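Local coordinates for uncharacterized protein ygiD (Escherichia coli, PDB 2PW6), which opens the aromatic ring of DOPA between carbons 4 and 5 in vitro, as a metal-dependent extradiol dioxygenase whose physiological substrate is unknown, at residues A[52-57]-A[139-144]; A[17-22]-A[169-174]; A[61-66]-A[106-111]. All coordinates share one frame; numbering follows the deposited sequence.

In the fold
All three contacts join neighbouring strands of one mixed eight-stranded sheet. Contact 2 (17-22 with 169-174) and contact 1 (52-57 with 139-144), with centres about 10 Å apart, meet edge to edge: Val54 N bonds Val170 O and Val54 O receives Ser172 N. His22, just past strand 17-21, and His57, at the corner after Ser55, bind the same zinc ion, which His234 also binds. Contact 3 (61-66 with 106-111) continues the sheet beyond strand 138-144, its centre about 11 Å from that of contact 1. Ser142 OG ties to Gly64 N there at 2.8 Å. Contact 3 lies away from the metal, with its centre about 20 Å from that of contact 2.

Contact 1 of 3, residues A[52-57]-A[139-144]; sequences VVVSAH and VQLSID. With ZN (zinc ion), chain B.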
loop_
_atom_site.group_PDB
_atom_site.type_symbol
_atom_site.label_atom_id
_atom_site.label_comp_id
_atom_site.label_asym_id
_atom_site.label_seq_id
_atom_site.Cartn_x
_atom_site.Cartn_y
_atom_site.Cartn_z
ATOM N N VAL A 52 20.659 0.135 -4.667
ATOM C CA VAL A 52 19.785 -1.016 -4.842
ATOM C C VAL A 52 18.813 -1.058 -3.632
ATOM O O VAL A 52 19.246 -1.314 -2.525
ATOM C CB VAL A 52 20.594 -2.350 -4.915
ATOM C CG1 VAL A 52 19.653 -3.528 -5.112
ATOM C CG2 VAL A 52 21.594 -2.309 -6.047
ATOM N N VAL A 53 17.531 -0.771 -3.878
ATOM C CA VAL A 53 16.456 -0.849 -2.899
ATOM C C VAL A 53 15.829 -2.244 -2.862
ATOM O O VAL A 53 15.373 -2.733 -3.887
ATOM C CB VAL A 53 15.332 0.184 -3.176
ATOM C CG1 VAL A 53 14.418 0.296 -1.935
ATOM C CG2 VAL A 53 15.903 1.516 -3.393
ATOM N N VAL A 54 15.845 -2.871 -1.683
ATOM C CA VAL A 54 15.103 -4.123 -1.409
ATOM C C VAL A 54 13.944 -3.825 -0.426
ATOM O O VAL A 54 14.154 -3.266 0.654
ATOM C CB VAL A 54 16.029 -5.257 -0.932
ATOM C CG1 VAL A 54 15.220 -6.535 -0.645
ATOM C CG2 VAL A 54 17.101 -5.583 -2.020
ATOM N N SER A 55 12.717 -4.124 -0.829
ATOM C CA SER A 55 11.560 -3.952 0.075
ATOM C C SER A 55 10.857 -5.246 0.364
ATOM O O SER A 55 10.677 -6.043 -0.548
ATOM C CB SER A 55 10.522 -3.033 -0.533
ATOM O OG SER A 55 9.402 -2.898 0.314
ATOM N N ALA A 56 10.402 -5.411 1.624
ATOM C CA ALA A 56 9.423 -6.454 2.043
ATOM C C ALA A 56 8.289 -6.622 1.061
ATOM O O ALA A 56 7.787 -7.716 0.811
ATOM C CB ALA A 56 8.818 -6.076 3.424
ATOM N N HIS A 57 7.841 -5.509 0.539
ATOM C CA HIS A 57 6.673 -5.494 -0.298
ATOM C C HIS A 57 6.915 -5.841 -1.799
ATOM O O HIS A 57 5.987 -5.847 -2.545
ATOM C CB HIS A 57 5.982 -4.142 -0.144
ATOM C CG HIS A 57 5.444 -3.885 1.231
ATOM N ND1 HIS A 57 4.136 -4.157 1.567
ATOM C CD2 HIS A 57 6.026 -3.377 2.349
ATOM C CE1 HIS A 57 3.931 -3.826 2.829
ATOM N NE2 HIS A 57 5.064 -3.356 3.333
ATOM N N VAL A 139 17.899 1.485 -8.507
ATOM C CA VAL A 139 17.365 0.229 -9.005
ATOM C C VAL A 139 16.518 -0.449 -7.885
ATOM O O VAL A 139 16.889 -0.434 -6.717
ATOM C CB VAL A 139 18.563 -0.635 -9.485
ATOM C CG1 VAL A 139 18.262 -2.068 -9.469
ATOM C CG2 VAL A 139 19.004 -0.193 -10.948
ATOM N N GLN A 140 15.365 -1.002 -8.239
ATOM C CA GLN A 140 14.618 -1.892 -7.324
ATOM C C GLN A 140 14.910 -3.384 -7.589
ATOM O O GLN A 140 14.945 -3.827 -8.738
ATOM C CB GLN A 140 13.129 -1.618 -7.432
ATOM C CG GLN A 140 12.752 -0.160 -7.149
ATOM C CD GLN A 140 11.436 0.192 -7.746
ATOM O OE1 GLN A 140 11.238 0.046 -8.959
ATOM N NE2 GLN A 140 10.504 0.633 -6.917
ATOM N N LEU A 141 15.175 -4.120 -6.514
ATOM C CA LEU A 141 15.382 -5.555 -6.544
ATOM C C LEU A 141 14.272 -6.263 -5.725
ATOM O O LEU A 141 13.939 -5.815 -4.621
ATOM C CB LEU A 141 16.755 -5.906 -5.954
ATOM C CG LEU A 141 17.102 -7.406 -5.871
ATOM C CD1 LEU A 141 17.276 -8.035 -7.294
ATOM C CD2 LEU A 141 18.347 -7.568 -5.037
ATOM N N SER A 142 13.717 -7.348 -6.262
ATOM C CA SER A 142 12.609 -8.040 -5.616
ATOM C C SER A 142 13.123 -9.294 -4.902
ATOM O O SER A 142 14.258 -9.763 -5.145
ATOM C CB SER A 142 11.505 -8.373 -6.618
ATOM O OG SER A 142 11.847 -9.511 -7.380
ATOM N N ILE A 143 12.304 -9.822 -3.989
ATOM C CA ILE A 143 12.716 -10.949 -3.139
ATOM C C ILE A 143 12.041 -12.188 -3.707
ATOM O O ILE A 143 10.848 -12.210 -3.857
ATOM C CB ILE A 143 12.305 -10.694 -1.626
ATOM C CG1 ILE A 143 13.144 -9.562 -1.013
ATOM C CG2 ILE A 143 12.436 -11.967 -0.761
ATOM C CD1 ILE A 143 12.407 -8.768 0.070
ATOM N N ASP A 144 12.802 -13.212 -4.028
ATOM C CA ASP A 144 12.214 -14.456 -4.556
ATOM C C ASP A 144 11.475 -15.272 -3.454
ATOM O O ASP A 144 12.137 -15.908 -2.624
ATOM C CB ASP A 144 13.322 -15.335 -5.170
ATOM C CG ASP A 144 12.773 -16.514 -6.004
ATOM O OD1 ASP A 144 11.568 -16.859 -5.957
ATOM O OD2 ASP A 144 13.577 -17.097 -6.767
HETATM ZN ZN ZN B . 5.726 -3.117 5.507
#
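Leu141 swings CG anti to its backbone N (chi1 178°), and Val54 carries CG1 in the same relation to its own N, which leaves CG2 beside that N and turned to the leucine. The two side chains therefore run side by side and point the same way, with Val54 CG2 3.8 Å from Leu141 CD2. Val52 stands on this face too and lays CG1 against the base of the leucine, 3.8 Å from Leu141 CB. From further along strand 139-144, Ile143 comes in across Val54 at about a right angle; its CD1 reaches Val54 CG1 at 3.7 Å and also lies against the backbone carbonyl of Ser55. Helix 95-105 covers the Val52 and Val139 end of this layer through Leu97, Ala98 and Leu101.

Beneath the side chains the strands are parallel neighbours, and Val53 supplies both bonds across them. Its N gives to Val139 O at 2.9 Å, while its O takes Leu141 N at 3.0 Å in an almost straight bond (179°). The strands then diverge, their axes 36° apart, so that beyond Leu141 the pairing gives way to the reach of Ile143.

Past Ser55 the chain turns a corner. Ser55 OG accepts from His57 N at 3.1 Å, an ST turn, and the same hydroxyl is engaged by Asp120 and Ser123. His57 NE2 then binds the zinc ion at 2.3 Å, alongside His22, His234 and Asp86 of the second subunit.

Chemically the contact divides in two: a buried aliphatic layer beside two direct backbone bonds, both from Val53, and a corner at Ala56 and His57 that the Ser55 hydroxyl, through the ST turn, is likely to steady, next to the metal ligand.

Contact 2 of 3, residues A[17-22]-A[169-174]; sequences ALFLGH and LVASGN. With ZN (zinc ion), chain B.
His22 and Ser172 meet where the two parallel strands end. With chi1 at 72°, His22 CG sits between its backbone N and carbonyl carbon, and this folds the imidazole back over strand 169-173. ND1 donates to Ser172 OG at 3.0 Å, with the hydroxyl close to the ring plane, and Gly173 O lies over one ring face. With ND1 held here and NE2 on the zinc ion at 2.4 Å, the ring's rotation is probably fixed from both ends. Ser172 OG also bonds Ser123, making it a second-shell link behind the ligand.

Asn174 crosses the histidine at about a right angle, ring and amide planes 77° apart. Its ND2 gives a hydrogen bond to His22 O at 3.1 Å, on a carbonyl lone pair and in the amide plane, and a further one to Ser264 O. A leucine here would probably leave the carbonyls of His22 and Ser264 without this shared donor and let the metal-binding turn shift.

Phe19 extends CG anti to its N (chi1 173°), which lays the ring along the neighbouring strand: CE1 comes to 3.6 Å from Gly173 N, and CZ meets Asn174 N at the ring edge. Gly173 has no side chain to stand in the way. Pro237, Leu238 and Val241 of helix 236-243 pack on the same ring. Leu20 projects from the other face, its CD2 3.6 Å from Val170 CG2, next to Val126 of helix 121-130.

Regular parallel bonding, from Leu18 N to Leu169 O (2.8 Å) as far as His22 N to Gly173 O (3.0 Å), joins the strands. In this alpha/beta sheet, one central strand supplies His22 just past its C-terminal end and its neighbour the second-shell Ser172 and Asn174, part of the LigB-family metal site.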
loop_
_atom_site.group_PDB
_atom_site.type_symbol
_atom_site.label_atom_id
_atom_site.label_comp_id
_atom_site.label_asym_id
_atom_site.label_seq_id
_atom_site.Cartn_x
_atom_site.Cartn_y
_atom_site.Cartn_z
ATOM N N ALA A 17 25.835 -1.097 3.911
ATOM C CA ALA A 17 24.492 -1.617 3.668
ATOM C C ALA A 17 23.576 -1.358 4.887
ATOM O O ALA A 17 24.007 -1.383 6.044
ATOM C CB ALA A 17 24.532 -3.100 3.299
ATOM N N LEU A 18 22.312 -1.086 4.603
ATOM C CA LEU A 18 21.355 -0.660 5.600
ATOM C C LEU A 18 20.065 -1.445 5.514
ATOM O O LEU A 18 19.460 -1.533 4.440
ATOM C CB LEU A 18 21.036 0.813 5.412
ATOM C CG LEU A 18 21.810 1.835 6.240
ATOM C CD1 LEU A 18 23.306 1.755 6.033
ATOM C CD2 LEU A 18 21.308 3.199 5.832
ATOM N N PHE A 19 19.675 -2.034 6.645
ATOM C CA PHE A 19 18.326 -2.588 6.851
ATOM C C PHE A 19 17.551 -1.641 7.740
ATOM O O PHE A 19 17.977 -1.353 8.838
ATOM C CB PHE A 19 18.357 -3.983 7.512
ATOM C CG PHE A 19 16.990 -4.485 7.890
ATOM C CD1 PHE A 19 16.118 -4.945 6.919
ATOM C CD2 PHE A 19 16.545 -4.425 9.231
ATOM C CE1 PHE A 19 14.863 -5.382 7.249
ATOM C CE2 PHE A 19 15.279 -4.850 9.576
ATOM C CZ PHE A 19 14.440 -5.332 8.604
ATOM N N LEU A 20 16.422 -1.143 7.274
ATOM C CA LEU A 20 15.627 -0.262 8.091
ATOM C C LEU A 20 14.290 -0.926 8.419
ATOM O O LEU A 20 13.625 -1.459 7.528
ATOM C CB LEU A 20 15.387 1.102 7.418
ATOM C CG LEU A 20 16.489 2.132 7.103
ATOM C CD1 LEU A 20 17.624 2.099 8.114
ATOM C CD2 LEU A 20 17.053 1.908 5.705
ATOM N N GLY A 21 13.920 -0.888 9.704
ATOM C CA GLY A 21 12.571 -1.167 10.151
ATOM C C GLY A 21 11.761 0.022 9.740
ATOM O O GLY A 21 12.114 1.151 10.046
ATOM N N HIS A 22 10.682 -0.187 9.016
ATOM C CA HIS A 22 9.878 0.906 8.514
ATOM C C HIS A 22 8.469 0.955 9.071
ATOM O O HIS A 22 8.033 0.019 9.688
ATOM C CB HIS A 22 9.875 0.931 6.983
ATOM C CG HIS A 22 9.076 -0.162 6.341
ATOM N ND1 HIS A 22 9.559 -0.912 5.305
ATOM C CD2 HIS A 22 7.824 -0.601 6.560
ATOM C CE1 HIS A 22 8.652 -1.777 4.924
ATOM N NE2 HIS A 22 7.587 -1.611 5.671
ATOM N N LEU A 169 23.362 -0.530 -0.559
ATOM C CA LEU A 169 22.239 -1.413 -0.377
ATOM C C LEU A 169 21.300 -0.826 0.714
ATOM O O LEU A 169 21.728 -0.579 1.863
ATOM C CB LEU A 169 22.756 -2.814 -0.039
ATOM C CG LEU A 169 23.925 -3.274 -0.947
ATOM C CD1 LEU A 169 24.623 -4.548 -0.471
ATOM C CD2 LEU A 169 23.546 -3.404 -2.466
ATOM N N VAL A 170 20.057 -0.536 0.332
ATOM C CA VAL A 170 19.016 -0.176 1.309
ATOM C C VAL A 170 17.872 -1.225 1.310
ATOM O O VAL A 170 17.058 -1.276 0.398
ATOM C CB VAL A 170 18.494 1.286 1.132
ATOM C CG1 VAL A 170 17.933 1.476 -0.225
ATOM C CG2 VAL A 170 17.398 1.621 2.134
ATOM N N ALA A 171 17.869 -2.090 2.318
ATOM C CA ALA A 171 16.775 -3.075 2.516
ATOM C C ALA A 171 15.815 -2.532 3.565
ATOM O O ALA A 171 16.246 -1.922 4.531
ATOM C CB ALA A 171 17.329 -4.371 2.943
ATOM N N SER A 172 14.516 -2.666 3.339
ATOM C CA SER A 172 13.560 -2.230 4.347
ATOM C C SER A 172 12.452 -3.249 4.571
ATOM O O SER A 172 11.917 -3.831 3.617
ATOM C CB SER A 172 13.033 -0.786 4.150
ATOM O OG SER A 172 11.842 -0.689 3.389
ATOM N N GLY A 173 12.160 -3.472 5.856
ATOM C CA GLY A 173 11.092 -4.376 6.292
ATOM C C GLY A 173 10.934 -4.242 7.790
ATOM O O GLY A 173 10.906 -3.125 8.287
ATOM N N ASN A 174 10.877 -5.380 8.503
ATOM C CA ASN A 174 10.531 -5.418 9.962
ATOM C C ASN A 174 10.780 -6.828 10.454
ATOM O O ASN A 174 10.115 -7.785 9.990
ATOM C CB ASN A 174 9.039 -5.066 10.263
ATOM C CG ASN A 174 8.666 -3.593 9.992
ATOM O OD1 ASN A 174 7.809 -3.309 9.121
ATOM N ND2 ASN A 174 9.227 -2.657 10.785
HETATM ZN ZN ZN B . 5.726 -3.117 5.507
#

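Contact 3 of 3, residues A[61-66]-A[106-111]; sequences RGTGVT and APIPVT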
loop_
_atom_site.group_PDB
_atom_site.type_symbol
_atom_site.label_atom_id
_atom_site.label_comp_id
_atom_site.label_asym_id
_atom_site.label_seq_id
_atom_site.Cartn_x
_atom_site.Cartn_y
_atom_site.Cartn_z
ATOM N N ARG A 61 7.452 -14.498 -7.211
ATOM C CA ARG A 61 8.135 -15.726 -7.623
ATOM C C ARG A 61 9.193 -15.353 -8.651
ATOM O O ARG A 61 8.873 -14.735 -9.649
ATOM C CB ARG A 61 7.210 -16.795 -8.207
ATOM C CG ARG A 61 7.948 -18.209 -8.207
ATOM C CD ARG A 61 7.366 -19.291 -9.172
ATOM N NE ARG A 61 5.897 -19.253 -9.274
ATOM C CZ ARG A 61 5.050 -19.611 -8.300
ATOM N NH1 ARG A 61 5.509 -20.048 -7.120
ATOM N NH2 ARG A 61 3.739 -19.528 -8.505
ATOM N N GLY A 62 10.436 -15.733 -8.387
ATOM C CA GLY A 62 11.586 -15.284 -9.172
ATOM C C GLY A 62 12.096 -13.923 -8.729
ATOM O O GLY A 62 11.418 -13.198 -8.008
ATOM N N THR A 63 13.313 -13.594 -9.151
ATOM C CA THR A 63 13.959 -12.334 -8.835
ATOM C C THR A 63 13.705 -11.386 -10.019
ATOM O O THR A 63 13.901 -11.755 -11.202
ATOM C CB THR A 63 15.471 -12.557 -8.562
ATOM O OG1 THR A 63 15.660 -13.537 -7.516
ATOM C CG2 THR A 63 16.183 -11.266 -8.178
ATOM N N GLY A 64 13.214 -10.194 -9.694
ATOM C CA GLY A 64 13.041 -9.111 -10.639
ATOM C C GLY A 64 13.942 -7.934 -10.303
ATOM O O GLY A 64 14.415 -7.815 -9.173
ATOM N N VAL A 65 14.209 -7.092 -11.319
ATOM C CA VAL A 65 15.041 -5.893 -11.242
ATOM C C VAL A 65 14.364 -4.856 -12.148
ATOM O O VAL A 65 13.852 -5.201 -13.213
ATOM C CB VAL A 65 16.503 -6.186 -11.716
ATOM C CG1 VAL A 65 17.247 -4.937 -12.169
ATOM C CG2 VAL A 65 17.310 -6.897 -10.687
ATOM N N THR A 66 14.305 -3.604 -11.712
ATOM C CA THR A 66 13.834 -2.516 -12.557
ATOM C C THR A 66 14.930 -1.459 -12.643
ATOM O O THR A 66 15.637 -1.227 -11.693
ATOM C CB THR A 66 12.575 -1.797 -12.012
ATOM O OG1 THR A 66 12.950 -0.919 -10.940
ATOM C CG2 THR A 66 11.539 -2.766 -11.526
ATOM N N ALA A 106 23.756 -13.603 -12.467
ATOM C CA ALA A 106 23.735 -14.729 -13.420
ATOM C C ALA A 106 24.591 -15.837 -12.830
ATOM O O ALA A 106 25.636 -15.531 -12.251
ATOM C CB ALA A 106 24.275 -14.304 -14.786
ATOM N N PRO A 107 24.161 -17.114 -12.962
ATOM C CA PRO A 107 22.975 -17.624 -13.672
ATOM C C PRO A 107 21.594 -17.561 -12.993
ATOM O O PRO A 107 20.652 -18.110 -13.575
ATOM C CB PRO A 107 23.344 -19.078 -13.982
ATOM C CG PRO A 107 24.181 -19.488 -12.817
ATOM C CD PRO A 107 24.950 -18.211 -12.369
ATOM N N ILE A 108 21.444 -16.860 -11.848
ATOM C CA ILE A 108 20.101 -16.580 -11.298
ATOM C C ILE A 108 19.292 -15.905 -12.395
ATOM O O ILE A 108 19.662 -14.832 -12.845
ATOM C CB ILE A 108 20.070 -15.580 -10.029
ATOM C CG1 ILE A 108 21.013 -15.955 -8.860
ATOM C CG2 ILE A 108 18.638 -15.293 -9.575
ATOM C CD1 ILE A 108 20.868 -17.270 -8.256
ATOM N N PRO A 109 18.190 -16.528 -12.855
ATOM C CA PRO A 109 17.350 -15.844 -13.859
ATOM C C PRO A 109 16.659 -14.567 -13.362
ATOM O O PRO A 109 15.853 -14.622 -12.422
ATOM C CB PRO A 109 16.308 -16.899 -14.240
ATOM C CG PRO A 109 16.848 -18.223 -13.701
ATOM C CD PRO A 109 17.723 -17.891 -12.542
ATOM N N VAL A 110 16.947 -13.433 -14.000
ATOM C CA VAL A 110 16.320 -12.158 -13.644
ATOM C C VAL A 110 15.400 -11.613 -14.730
ATOM O O VAL A 110 15.765 -11.587 -15.923
ATOM C CB VAL A 110 17.335 -11.050 -13.261
ATOM C CG1 VAL A 110 16.602 -9.862 -12.725
ATOM C CG2 VAL A 110 18.281 -11.510 -12.221
ATOM N N THR A 111 14.223 -11.165 -14.292
ATOM C CA THR A 111 13.248 -10.483 -15.104
ATOM C C THR A 111 13.542 -8.975 -14.989
ATOM O O THR A 111 13.728 -8.438 -13.881
ATOM C CB THR A 111 11.817 -10.864 -14.623
ATOM O OG1 THR A 111 11.646 -12.280 -14.793
ATOM C CG2 THR A 111 10.705 -10.169 -15.420
HETATM O O HOH W 1 14.492 -16.095 -10.652
HETATM O O HOH W 2 12.392 -13.697 -12.794
#
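Val65 and Val110 form the close-packed side of this contact. Val110 holds CG1 anti to its backbone N (chi1 -172°), and that methyl touches Val65 CG2 at 3.7 Å while also lying against Thr63 O. The two valines cross at a slant, and helix 95-105 closes over them, with Ala98 and Leu101 on Val65 and Val102 and Leu105 on Val110. Ile108 CG2 comes no nearer than 4.0 Å to Thr63 OG1, and Trp151 of helix 149-159 touches both residues.

The strands run parallel but pair over a short length. Val65 N donates to Thr111 O at 2.9 Å, and Thr111 N reaches Thr63 O at a longer 3.2 Å, though the latter bond is nearly straight (169°). Gly64 faces Thr111 between these bonds, its CA 3.4 Å from Thr111 O.

The loose side is the exposed edge at Pro109 and Thr111, where water joins in. One molecule accepts from Thr63 N and donates to Pro109 O at 2.7 Å, bridging the two chains just before direct pairing begins. A second donates to Thr63 O and bonds Thr111 OG1, so Thr63 O serves both a water and the amide of Thr111. Thr111 itself is solvent-exposed, on strand 110-113 at the margin of the sheet within this chain. On its inner side strand 63-66 runs antiparallel to strand 138-144, where Thr66 OG1 bonds Gln140 OE1.

The chemistry thus grades from apolar packing beneath helix 95-105 to a hydrated margin. Two direct backbone bonds here, continued by one between Val65 and Asp113, align the edge strand 110-113. One water links Thr63 N to Pro109 O across a gap in direct pairing, and the other adds a second partner to Thr63 O and ties in the Thr111 hydroxyl.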